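Local coordinates for protein pantothenate synthetase (Francisella tularensis subsp. tularensis, PDB 3N8H) that probably catalyses the ATP-dependent condensation of pantoate with beta-alanine to pantothenate, by way of a pantoyl-adenylate intermediate, at residues K11-I16 with L139-P144; P30-L35 with P61-N66; P67-T72 with S188-N193. All coordinates share one frame; numbering follows the deposited sequence.

Contact 1: K11-I16 with L139-P144; sequences KQFHSI and LQITKP
The Phe13 ring meets residues 141-142 with its CD2, CE2 and CZ atoms. At its edge, close to the ring plane, lies the backbone O of Ile141, 3.4 Å from Phe13 CE2; the CA of Thr142 stands obliquely to the ring. A second aromatic, Phe93 of strand 91-93, meets the same ring with its plane turned by about 35°. The Phe13 contact with Ile141 and Thr142 joins helix 10-18 to the C-terminal end of helix 127-142, two helices of the alpha/beta fold built on the six-stranded parallel sheet of this HUP-clan enzyme.

With CG anti to the backbone N (chi1 -178°), the ring extends from helix 10-18 to residues 141-142. The gamma methyl CG2 of Ile141 packs 3.4 Å from Phe13 CD2, and CG2 of Thr142 approaches Phe13 CZ at 3.8 Å. No hydrogen bond spans these two segments: the touch is apolar apart from the carbonyl oxygen at the ring edge, where the C-H groups of the ring are probably slightly positive. The hydroxyl of Thr142 takes no part, since OG1 bonds back to the O of Leu138 one helical turn earlier, leaving the methyl for the ring.

Lys143, with positive phi, is the first residue to leave the helix; there Arg17 of helix 10-18 binds the carbonyls of Thr142 and Lys143, a polar tie beside the apolar one, while Ile141 also packs on Phe168 of the second subunit, close to the dimer interface. On the helix 10-18 side, the O of Lys11 accepts both the N of Ser15 at 3.0 Å and the OG of Ser15 at 3.1 Å.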
loop_
_atom_site.group_PDB
_atom_site.type_symbol
_atom_site.label_atom_id
_atom_site.label_comp_id
_atom_site.label_asym_id
_atom_site.label_seq_id
_atom_site.Cartn_x
_atom_site.Cartn_y
_atom_site.Cartn_z
ATOM N N LYS A 11 -2.691 -16.315 12.595
ATOM C CA LYS A 11 -2.776 -16.524 14.037
ATOM C C LYS A 11 -1.553 -17.291 14.483
ATOM O O LYS A 11 -0.815 -16.863 15.369
ATOM C CB LYS A 11 -4.046 -17.307 14.399
ATOM C CG LYS A 11 -5.265 -16.443 14.715
ATOM C CD LYS A 11 -5.473 -15.350 13.667
ATOM C CE LYS A 11 -5.440 -13.955 14.296
ATOM N NZ LYS A 11 -5.435 -12.862 13.282
ATOM N N GLN A 12 -1.329 -18.428 13.840
ATOM C CA GLN A 12 -0.195 -19.267 14.163
ATOM C C GLN A 12 1.135 -18.535 14.000
ATOM O O GLN A 12 2.081 -18.754 14.773
ATOM C CB GLN A 12 -0.211 -20.491 13.267
ATOM C CG GLN A 12 0.127 -21.760 13.980
ATOM C CD GLN A 12 0.537 -22.827 13.010
ATOM O OE1 GLN A 12 -0.039 -22.947 11.921
ATOM N NE2 GLN A 12 1.550 -23.608 13.384
ATOM N N PHE A 13 1.219 -17.679 12.979
ATOM C CA PHE A 13 2.438 -16.928 12.767
ATOM C C PHE A 13 2.622 -15.775 13.763
ATOM O O PHE A 13 3.739 -15.525 14.233
ATOM C CB PHE A 13 2.561 -16.386 11.349
ATOM C CG PHE A 13 3.846 -15.661 11.135
ATOM C CD1 PHE A 13 5.024 -16.372 10.966
ATOM C CD2 PHE A 13 3.902 -14.279 11.200
ATOM C CE1 PHE A 13 6.227 -15.711 10.812
ATOM C CE2 PHE A 13 5.101 -13.617 11.062
ATOM C CZ PHE A 13 6.272 -14.337 10.866
ATOM N N HIS A 14 1.542 -15.067 14.076
ATOM C CA HIS A 14 1.624 -14.006 15.078
ATOM C C HIS A 14 2.131 -14.567 16.385
ATOM O O HIS A 14 2.963 -13.953 17.051
ATOM C CB HIS A 14 0.280 -13.336 15.292
ATOM C CG HIS A 14 -0.117 -12.423 14.178
ATOM N ND1 HIS A 14 0.773 -11.562 13.571
ATOM C CD2 HIS A 14 -1.309 -12.223 13.569
ATOM C CE1 HIS A 14 0.148 -10.878 12.629
ATOM N NE2 HIS A 14 -1.117 -11.260 12.607
ATOM N N SER A 15 1.632 -15.749 16.734
ATOM C CA SER A 15 2.051 -16.431 17.946
ATOM C C SER A 15 3.561 -16.475 18.015
ATOM O O SER A 15 4.173 -15.877 18.897
ATOM C CB SER A 15 1.494 -17.856 17.995
ATOM O OG SER A 15 0.081 -17.858 18.125
ATOM N N ILE A 16 4.169 -17.176 17.067
ATOM C CA ILE A 16 5.607 -17.364 17.116
ATOM C C ILE A 16 6.372 -16.035 16.986
ATOM O O ILE A 16 7.355 -15.800 17.710
ATOM C CB ILE A 16 6.078 -18.427 16.096
ATOM C CG1 ILE A 16 7.590 -18.627 16.199
ATOM C CG2 ILE A 16 5.643 -18.068 14.691
ATOM C CD1 ILE A 16 8.057 -19.114 17.575
ATOM N N LEU A 139 5.693 -8.222 4.604
ATOM C CA LEU A 139 6.607 -7.427 5.414
ATOM C C LEU A 139 5.900 -6.943 6.674
ATOM O O LEU A 139 6.518 -6.817 7.756
ATOM C CB LEU A 139 7.105 -6.232 4.586
ATOM C CG LEU A 139 8.198 -6.545 3.555
ATOM C CD1 LEU A 139 8.613 -5.276 2.758
ATOM C CD2 LEU A 139 9.400 -7.150 4.250
ATOM N N GLN A 140 4.601 -6.684 6.528
ATOM C CA GLN A 140 3.784 -6.153 7.620
ATOM C C GLN A 140 3.519 -7.285 8.602
ATOM O O GLN A 140 3.426 -7.086 9.806
ATOM C CB GLN A 140 2.479 -5.592 7.075
ATOM C CG GLN A 140 2.610 -4.245 6.308
ATOM C CD GLN A 140 2.978 -3.087 7.245
ATOM O OE1 GLN A 140 4.159 -2.778 7.442
ATOM N NE2 GLN A 140 1.964 -2.462 7.843
ATOM N N ILE A 141 3.443 -8.493 8.069
ATOM C CA ILE A 141 3.231 -9.676 8.883
ATOM C C ILE A 141 4.535 -10.065 9.581
ATOM O O ILE A 141 4.546 -10.279 10.778
ATOM C CB ILE A 141 2.702 -10.868 8.022
ATOM C CG1 ILE A 141 1.309 -10.538 7.462
ATOM C CG2 ILE A 141 2.654 -12.149 8.856
ATOM C CD1 ILE A 141 0.896 -11.442 6.260
ATOM N N THR A 142 5.641 -10.136 8.840
ATOM C CA THR A 142 6.863 -10.725 9.382
ATOM C C THR A 142 7.735 -9.731 10.165
ATOM O O THR A 142 8.491 -10.134 11.035
ATOM C CB THR A 142 7.713 -11.340 8.274
ATOM O OG1 THR A 142 7.966 -10.336 7.283
ATOM C CG2 THR A 142 6.963 -12.509 7.618
ATOM N N LYS A 143 7.636 -8.453 9.818
ATOM C CA LYS A 143 8.401 -7.381 10.470
ATOM C C LYS A 143 9.835 -7.807 10.739
ATOM O O LYS A 143 10.268 -7.872 11.887
ATOM C CB LYS A 143 7.710 -6.912 11.751
ATOM C CG LYS A 143 6.378 -6.225 11.495
ATOM C CD LYS A 143 5.553 -6.066 12.772
ATOM C CE LYS A 143 5.174 -7.415 13.371
ATOM N NZ LYS A 143 4.062 -7.289 14.357
ATOM N N PRO A 144 10.574 -8.122 9.670
ATOM C CA PRO A 144 11.941 -8.595 9.824
ATOM C C PRO A 144 12.908 -7.431 9.917
ATOM O O PRO A 144 12.577 -6.306 9.538
ATOM C CB PRO A 144 12.185 -9.363 8.516
ATOM C CG PRO A 144 11.347 -8.600 7.513
ATOM C CD PRO A 144 10.112 -8.191 8.272
#

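Contact 2: P30-L35 with P61-N66; sequences PTMGAL and PTQFNN. With AMP (adenosine monophosphate), chain D; PRO (proline), chain C.
Selenomethionine Met32 and Phe64 meet beside the bound proline, where the contact is tightest: the methyl CE of Met32 lies 3.6 Å from Phe64 CZ. The two side chains come from opposite directions, and the selenium sits 5.2 Å from the Phe64 ring centroid, 66° off its normal, an oblique Met-aromatic contact. A bend at chi3 (-64°) turns CE from the line of the Met32 chain, and CE touches the bound proline as well, 3.4 Å from its C atom. The end of the Gln63 side chain lies beside the selenium and against the proline. Tyr70 and Tyr73 pack edge-to-face with Phe64.

Beyond this cluster the segments separate. Even their nearest CA atoms, those of Met32 and Pro61, are 10.4 Å apart, and no hydrogen bond links them. The proline lies against both Met32 CE and Gln63, while AMP lies on the 30-32 side. Phe64 is partly exposed, whereas Met32 and Gln63 are buried.

At the end of strand 26-31 the N of Met32 donates to AMP O1P (3.1 Å, N-H...O angle 160°). A phosphate held by main-chain N-H beside an apolar selenomethionine side chain and an amide is consistent with the predicted roles of Met32 in ATP binding and of Gln63 in binding pantoate and beta-alanine.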
loop_
_atom_site.group_PDB
_atom_site.type_symbol
_atom_site.label_atom_id
_atom_site.label_comp_id
_atom_site.label_asym_id
_atom_site.label_seq_id
_atom_site.Cartn_x
_atom_site.Cartn_y
_atom_site.Cartn_z
ATOM N N PRO A 30 11.359 -14.296 1.359
ATOM C CA PRO A 30 10.075 -14.667 0.731
ATOM C C PRO A 30 10.321 -15.494 -0.528
ATOM O O PRO A 30 11.280 -15.232 -1.261
ATOM C CB PRO A 30 9.447 -13.302 0.361
ATOM C CG PRO A 30 10.657 -12.383 0.145
ATOM C CD PRO A 30 11.719 -12.885 1.140
ATOM N N THR A 31 9.475 -16.484 -0.790
ATOM C CA THR A 31 9.625 -17.294 -2.014
ATOM C C THR A 31 8.237 -17.750 -2.429
ATOM O O THR A 31 7.272 -17.542 -1.701
ATOM C CB THR A 31 10.530 -18.562 -1.782
ATOM O OG1 THR A 31 9.753 -19.651 -1.271
ATOM C CG2 THR A 31 11.667 -18.282 -0.786
HETATM N N MSE A 32 8.140 -18.388 -3.585
HETATM C CA MSE A 32 6.887 -19.005 -4.024
HETATM C C MSE A 32 7.074 -20.534 -4.081
HETATM O O MSE A 32 6.413 -21.224 -4.844
HETATM C CB MSE A 32 6.430 -18.441 -5.374
HETATM C CG MSE A 32 6.445 -16.891 -5.445
HETATM SE SE MSE A 32 5.141 -16.167 -6.722
HETATM C CE MSE A 32 5.905 -16.930 -8.356
ATOM N N GLY A 33 7.979 -21.063 -3.265
ATOM C CA GLY A 33 8.103 -22.509 -3.124
ATOM C C GLY A 33 8.916 -23.135 -4.250
ATOM O O GLY A 33 9.543 -22.412 -5.031
ATOM N N ALA A 34 8.910 -24.471 -4.331
ATOM C CA ALA A 34 9.678 -25.203 -5.366
ATOM C C ALA A 34 11.155 -24.798 -5.328
ATOM O O ALA A 34 11.740 -24.353 -6.328
ATOM C CB ALA A 34 9.076 -24.976 -6.751
ATOM N N LEU A 35 11.748 -24.972 -4.153
ATOM C CA LEU A 35 13.026 -24.372 -3.801
ATOM C C LEU A 35 14.235 -24.941 -4.542
ATOM O O LEU A 35 14.432 -26.144 -4.622
ATOM C CB LEU A 35 13.259 -24.525 -2.303
ATOM C CG LEU A 35 12.181 -23.893 -1.439
ATOM C CD1 LEU A 35 12.403 -24.250 0.031
ATOM C CD2 LEU A 35 12.175 -22.392 -1.653
ATOM N N PRO A 61 -1.366 -15.379 -6.386
ATOM C CA PRO A 61 -2.142 -15.351 -7.632
ATOM C C PRO A 61 -2.194 -13.969 -8.275
ATOM O O PRO A 61 -2.335 -13.871 -9.489
ATOM C CB PRO A 61 -3.567 -15.719 -7.198
ATOM C CG PRO A 61 -3.483 -16.133 -5.775
ATOM C CD PRO A 61 -2.198 -15.675 -5.204
ATOM N N THR A 62 -2.087 -12.899 -7.481
ATOM C CA THR A 62 -2.360 -11.557 -8.028
ATOM C C THR A 62 -1.230 -11.084 -8.921
ATOM O O THR A 62 -1.364 -10.104 -9.652
ATOM C CB THR A 62 -2.633 -10.490 -6.949
ATOM O OG1 THR A 62 -1.445 -10.268 -6.165
ATOM C CG2 THR A 62 -3.807 -10.905 -6.059
ATOM N N GLN A 63 -0.107 -11.786 -8.863
ATOM C CA GLN A 63 1.027 -11.390 -9.677
ATOM C C GLN A 63 1.220 -12.242 -10.931
ATOM O O GLN A 63 2.135 -11.992 -11.727
ATOM C CB GLN A 63 2.298 -11.342 -8.835
ATOM C CG GLN A 63 2.893 -12.679 -8.429
ATOM C CD GLN A 63 4.094 -12.474 -7.531
ATOM O OE1 GLN A 63 5.232 -12.827 -7.876
ATOM N NE2 GLN A 63 3.853 -11.874 -6.375
ATOM N N PHE A 64 0.384 -13.257 -11.104
ATOM C CA PHE A 64 0.437 -14.025 -12.356
ATOM C C PHE A 64 -0.455 -13.334 -13.345
ATOM O O PHE A 64 -1.673 -13.319 -13.179
ATOM C CB PHE A 64 -0.036 -15.455 -12.152
ATOM C CG PHE A 64 0.957 -16.307 -11.427
ATOM C CD1 PHE A 64 1.730 -17.248 -12.122
ATOM C CD2 PHE A 64 1.151 -16.145 -10.057
ATOM C CE1 PHE A 64 2.665 -18.024 -11.454
ATOM C CE2 PHE A 64 2.090 -16.905 -9.385
ATOM C CZ PHE A 64 2.851 -17.849 -10.081
ATOM N N ASN A 65 0.136 -12.720 -14.353
ATOM C CA ASN A 65 -0.672 -12.159 -15.443
ATOM C C ASN A 65 -1.170 -13.255 -16.425
ATOM O O ASN A 65 -2.090 -13.043 -17.211
ATOM C CB ASN A 65 0.118 -11.092 -16.197
ATOM C CG ASN A 65 1.473 -11.602 -16.656
ATOM O OD1 ASN A 65 2.328 -11.951 -15.830
ATOM N ND2 ASN A 65 1.667 -11.681 -17.981
ATOM N N ASN A 66 -0.574 -14.434 -16.361
ATOM C CA ASN A 66 -0.917 -15.507 -17.300
ATOM C C ASN A 66 -1.518 -16.719 -16.574
ATOM O O ASN A 66 -0.852 -17.333 -15.734
ATOM C CB ASN A 66 0.344 -15.909 -18.058
ATOM C CG ASN A 66 0.086 -16.942 -19.125
ATOM O OD1 ASN A 66 -0.232 -18.092 -18.834
ATOM N ND2 ASN A 66 0.259 -16.544 -20.372
HETATM P P AMP D . 10.717 -16.741 -6.590
HETATM O O1P AMP D . 10.451 -17.910 -5.646
HETATM O O2P AMP D . 11.192 -17.091 -7.967
HETATM O O3P AMP D . 9.626 -15.733 -6.593
HETATM O "O5'" AMP D . 12.067 -16.091 -5.970
HETATM C "C5'" AMP D . 12.230 -15.845 -4.573
HETATM C "C4'" AMP D . 13.509 -15.084 -4.325
HETATM O "O4'" AMP D . 14.638 -15.895 -4.784
HETATM C "C3'" AMP D . 13.600 -13.739 -5.067
HETATM O "O3'" AMP D . 14.335 -12.795 -4.271
HETATM C "C2'" AMP D . 14.410 -14.112 -6.302
HETATM O "O2'" AMP D . 15.073 -13.043 -6.959
HETATM C "C1'" AMP D . 15.383 -15.136 -5.724
HETATM N N9 AMP D . 15.980 -15.990 -6.757
HETATM C C8 AMP D . 15.304 -16.674 -7.709
HETATM N N7 AMP D . 16.172 -17.332 -8.528
HETATM C C5 AMP D . 17.429 -17.040 -8.110
HETATM C C6 AMP D . 18.797 -17.407 -8.535
HETATM N N6 AMP D . 18.965 -18.209 -9.599
HETATM N N1 AMP D . 19.847 -16.920 -7.851
HETATM C C2 AMP D . 19.646 -16.090 -6.799
HETATM N N3 AMP D . 18.430 -15.717 -6.346
HETATM C C4 AMP D . 17.295 -16.157 -6.949
HETATM N N PRO C . 9.247 -14.826 -9.461
HETATM C CA PRO C . 8.005 -14.069 -9.334
HETATM C C PRO C . 7.010 -14.497 -10.414
HETATM O O PRO C . 7.386 -15.252 -11.320
HETATM C CB PRO C . 8.461 -12.627 -9.563
HETATM C CG PRO C . 9.866 -12.609 -9.061
HETATM C CD PRO C . 10.441 -13.966 -9.380
#

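Contact 3: P67-T72 with S188-N193; sequences PNDYQT and SSRNKN. With PRO (proline), chain C.
Asp69 and Arg190 form a salt bridge, with the guanidinium presented side-on so that two nitrogens serve the two carboxylate oxygens. Arg190 NE donates to Asp69 OD1 at 2.8 Å, nearly straight at 169°, and Arg190 NH2 donates to the syn lone pair of Asp69 OD2, also at 2.8 Å. The two side chains cross at about a right angle, and the carboxylate and guanidinium planes are 36° apart. Arg190 is extended from CG to NE, which takes its charged end out to helix 67-72. Arg124 makes a long, weak ion pair with Asp69 OD2.

The same guanidinium also holds the ligand. Arg190 NH1 and NH2 both donate to O of the bound proline, each at 2.9 Å, so NH2 is shared between the carboxylate and the ligand, and Asp69 acts as a second-shell residue limiting how the guanidinium can turn.

A neutral hydrogen bond lies farther along: Asn193 ND2 donates to the O of Thr72 at 3.2 Å, from above the carbonyl plane. Thr72 OG1 turns back to the O of Asn68 at 2.8 Å.

Helix 67-72 and the 3-10 turn 189-193 thus meet beside the bound proline. With Arg190 predicted to bind ATP, the bridge is consistent with a wall of the pantothenate synthetase active site.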
loop_
_atom_site.group_PDB
_atom_site.type_symbol
_atom_site.label_atom_id
_atom_site.label_comp_id
_atom_site.label_asym_id
_atom_site.label_seq_id
_atom_site.Cartn_x
_atom_site.Cartn_y
_atom_site.Cartn_z
ATOM N N PRO A 67 -2.771 -17.082 -16.903
ATOM C CA PRO A 67 -3.466 -18.128 -16.144
ATOM C C PRO A 67 -2.762 -19.474 -16.214
ATOM O O PRO A 67 -2.654 -20.205 -15.214
ATOM C CB PRO A 67 -4.848 -18.206 -16.816
ATOM C CG PRO A 67 -5.033 -16.887 -17.453
ATOM C CD PRO A 67 -3.659 -16.405 -17.864
ATOM N N ASN A 68 -2.281 -19.814 -17.402
ATOM C CA ASN A 68 -1.613 -21.106 -17.589
ATOM C C ASN A 68 -0.341 -21.181 -16.756
ATOM O O ASN A 68 -0.026 -22.201 -16.124
ATOM C CB ASN A 68 -1.306 -21.355 -19.062
ATOM C CG ASN A 68 -0.985 -22.810 -19.348
ATOM O OD1 ASN A 68 -1.799 -23.709 -19.084
ATOM N ND2 ASN A 68 0.207 -23.057 -19.887
ATOM N N ASP A 69 0.391 -20.083 -16.750
ATOM C CA ASP A 69 1.562 -19.980 -15.895
ATOM C C ASP A 69 1.183 -20.307 -14.441
ATOM O O ASP A 69 1.855 -21.106 -13.778
ATOM C CB ASP A 69 2.168 -18.583 -15.998
ATOM C CG ASP A 69 3.450 -18.446 -15.196
ATOM O OD1 ASP A 69 4.145 -19.473 -14.999
ATOM O OD2 ASP A 69 3.746 -17.319 -14.748
ATOM N N TYR A 70 0.093 -19.714 -13.957
ATOM C CA TYR A 70 -0.342 -19.961 -12.588
ATOM C C TYR A 70 -0.724 -21.421 -12.384
ATOM O O TYR A 70 -0.330 -22.031 -11.398
ATOM C CB TYR A 70 -1.515 -19.058 -12.222
ATOM C CG TYR A 70 -2.003 -19.199 -10.795
ATOM C CD1 TYR A 70 -1.249 -18.717 -9.720
ATOM C CD2 TYR A 70 -3.237 -19.785 -10.518
ATOM C CE1 TYR A 70 -1.708 -18.837 -8.410
ATOM C CE2 TYR A 70 -3.705 -19.905 -9.211
ATOM C CZ TYR A 70 -2.938 -19.433 -8.161
ATOM O OH TYR A 70 -3.404 -19.553 -6.867
ATOM N N GLN A 71 -1.499 -21.971 -13.317
ATOM C CA GLN A 71 -1.975 -23.346 -13.198
ATOM C C GLN A 71 -0.825 -24.353 -13.116
ATOM O O GLN A 71 -0.867 -25.295 -12.329
ATOM C CB GLN A 71 -2.870 -23.708 -14.380
ATOM C CG GLN A 71 -4.078 -22.821 -14.577
ATOM C CD GLN A 71 -4.963 -23.337 -15.702
ATOM O OE1 GLN A 71 -5.368 -24.502 -15.693
ATOM N NE2 GLN A 71 -5.257 -22.482 -16.682
ATOM N N THR A 72 0.200 -24.144 -13.931
ATOM C CA THR A 72 1.328 -25.051 -14.004
ATOM C C THR A 72 2.477 -24.699 -13.064
ATOM O O THR A 72 3.469 -25.416 -13.030
ATOM C CB THR A 72 1.897 -25.086 -15.442
ATOM O OG1 THR A 72 2.291 -23.757 -15.830
ATOM C CG2 THR A 72 0.854 -25.636 -16.437
ATOM N N SER A 188 15.958 -21.337 -11.650
ATOM C CA SER A 188 14.599 -20.792 -11.545
ATOM C C SER A 188 13.593 -21.930 -11.336
ATOM O O SER A 188 13.775 -23.010 -11.896
ATOM C CB SER A 188 14.252 -20.042 -12.829
ATOM O OG SER A 188 13.265 -19.059 -12.590
ATOM N N SER A 189 12.538 -21.685 -10.558
ATOM C CA SER A 189 11.536 -22.719 -10.277
ATOM C C SER A 189 10.848 -23.221 -11.547
ATOM O O SER A 189 10.599 -24.415 -11.692
ATOM C CB SER A 189 10.487 -22.232 -9.260
ATOM O OG SER A 189 11.104 -21.938 -8.012
ATOM N N ARG A 190 10.541 -22.302 -12.460
ATOM C CA ARG A 190 9.895 -22.671 -13.716
ATOM C C ARG A 190 10.766 -23.616 -14.559
ATOM O O ARG A 190 10.252 -24.321 -15.442
ATOM C CB ARG A 190 9.499 -21.416 -14.516
ATOM C CG ARG A 190 8.217 -20.729 -14.016
ATOM C CD ARG A 190 7.877 -19.496 -14.894
ATOM N NE ARG A 190 6.782 -18.693 -14.351
ATOM C CZ ARG A 190 6.946 -17.721 -13.453
ATOM N NH1 ARG A 190 8.161 -17.429 -13.008
ATOM N NH2 ARG A 190 5.904 -17.035 -13.001
ATOM N N ASN A 191 12.075 -23.637 -14.286
ATOM C CA ASN A 191 12.975 -24.575 -14.956
ATOM C C ASN A 191 12.485 -26.018 -14.783
ATOM O O ASN A 191 12.804 -26.889 -15.601
ATOM C CB ASN A 191 14.415 -24.501 -14.392
ATOM C CG ASN A 191 15.187 -23.259 -14.838
ATOM O OD1 ASN A 191 14.632 -22.337 -15.439
ATOM N ND2 ASN A 191 16.483 -23.238 -14.531
ATOM N N LYS A 192 11.761 -26.285 -13.690
ATOM C CA LYS A 192 11.313 -27.658 -13.420
ATOM C C LYS A 192 10.272 -28.089 -14.453
ATOM O O LYS A 192 9.971 -29.268 -14.580
ATOM C CB LYS A 192 10.767 -27.815 -11.993
ATOM C CG LYS A 192 11.831 -27.620 -10.908
ATOM C CD LYS A 192 11.272 -26.938 -9.668
ATOM C CE LYS A 192 12.386 -26.281 -8.854
ATOM N NZ LYS A 192 12.421 -26.815 -7.476
ATOM N N ASN A 193 9.739 -27.116 -15.190
ATOM C CA ASN A 193 8.748 -27.384 -16.223
ATOM C C ASN A 193 9.384 -27.642 -17.583
ATOM O O ASN A 193 8.696 -28.006 -18.534
ATOM C CB ASN A 193 7.727 -26.244 -16.302
ATOM C CG ASN A 193 6.723 -26.286 -15.156
ATOM O OD1 ASN A 193 6.605 -27.302 -14.459
ATOM N ND2 ASN A 193 6.007 -25.184 -14.948
HETATM N N PRO C . 9.247 -14.826 -9.461
HETATM C CA PRO C . 8.005 -14.069 -9.334
HETATM C C PRO C . 7.010 -14.497 -10.414
HETATM O O PRO C . 7.386 -15.252 -11.320
HETATM C CB PRO C . 8.461 -12.627 -9.563
HETATM C CG PRO C . 9.866 -12.609 -9.061
HETATM C CD PRO C . 10.441 -13.966 -9.380
#

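Contacts 1 and 2 are buried, contact 3 lies at the surface. Contacts 2 and 3 are neighbours, with centres about 9 Å apart: Phe64 packs on Asp69, both contacts reach the bound proline, and Asn66 at the end of contact 2 caps helix 67-72 of contact 3. Contact 1 stands apart, about 20 Å from contact 2 and 28 Å from contact 3 between centres, and away from the annotated sites. Yet its helix 127-142 also carries Met131 and Val134, which Gln63 of contact 2 touches. The chemistry follows the place: apolar helix packing in contact 1, selenomethionine and aromatic packing around ligands in contact 2, ionic and hydrogen bonds in contact 3.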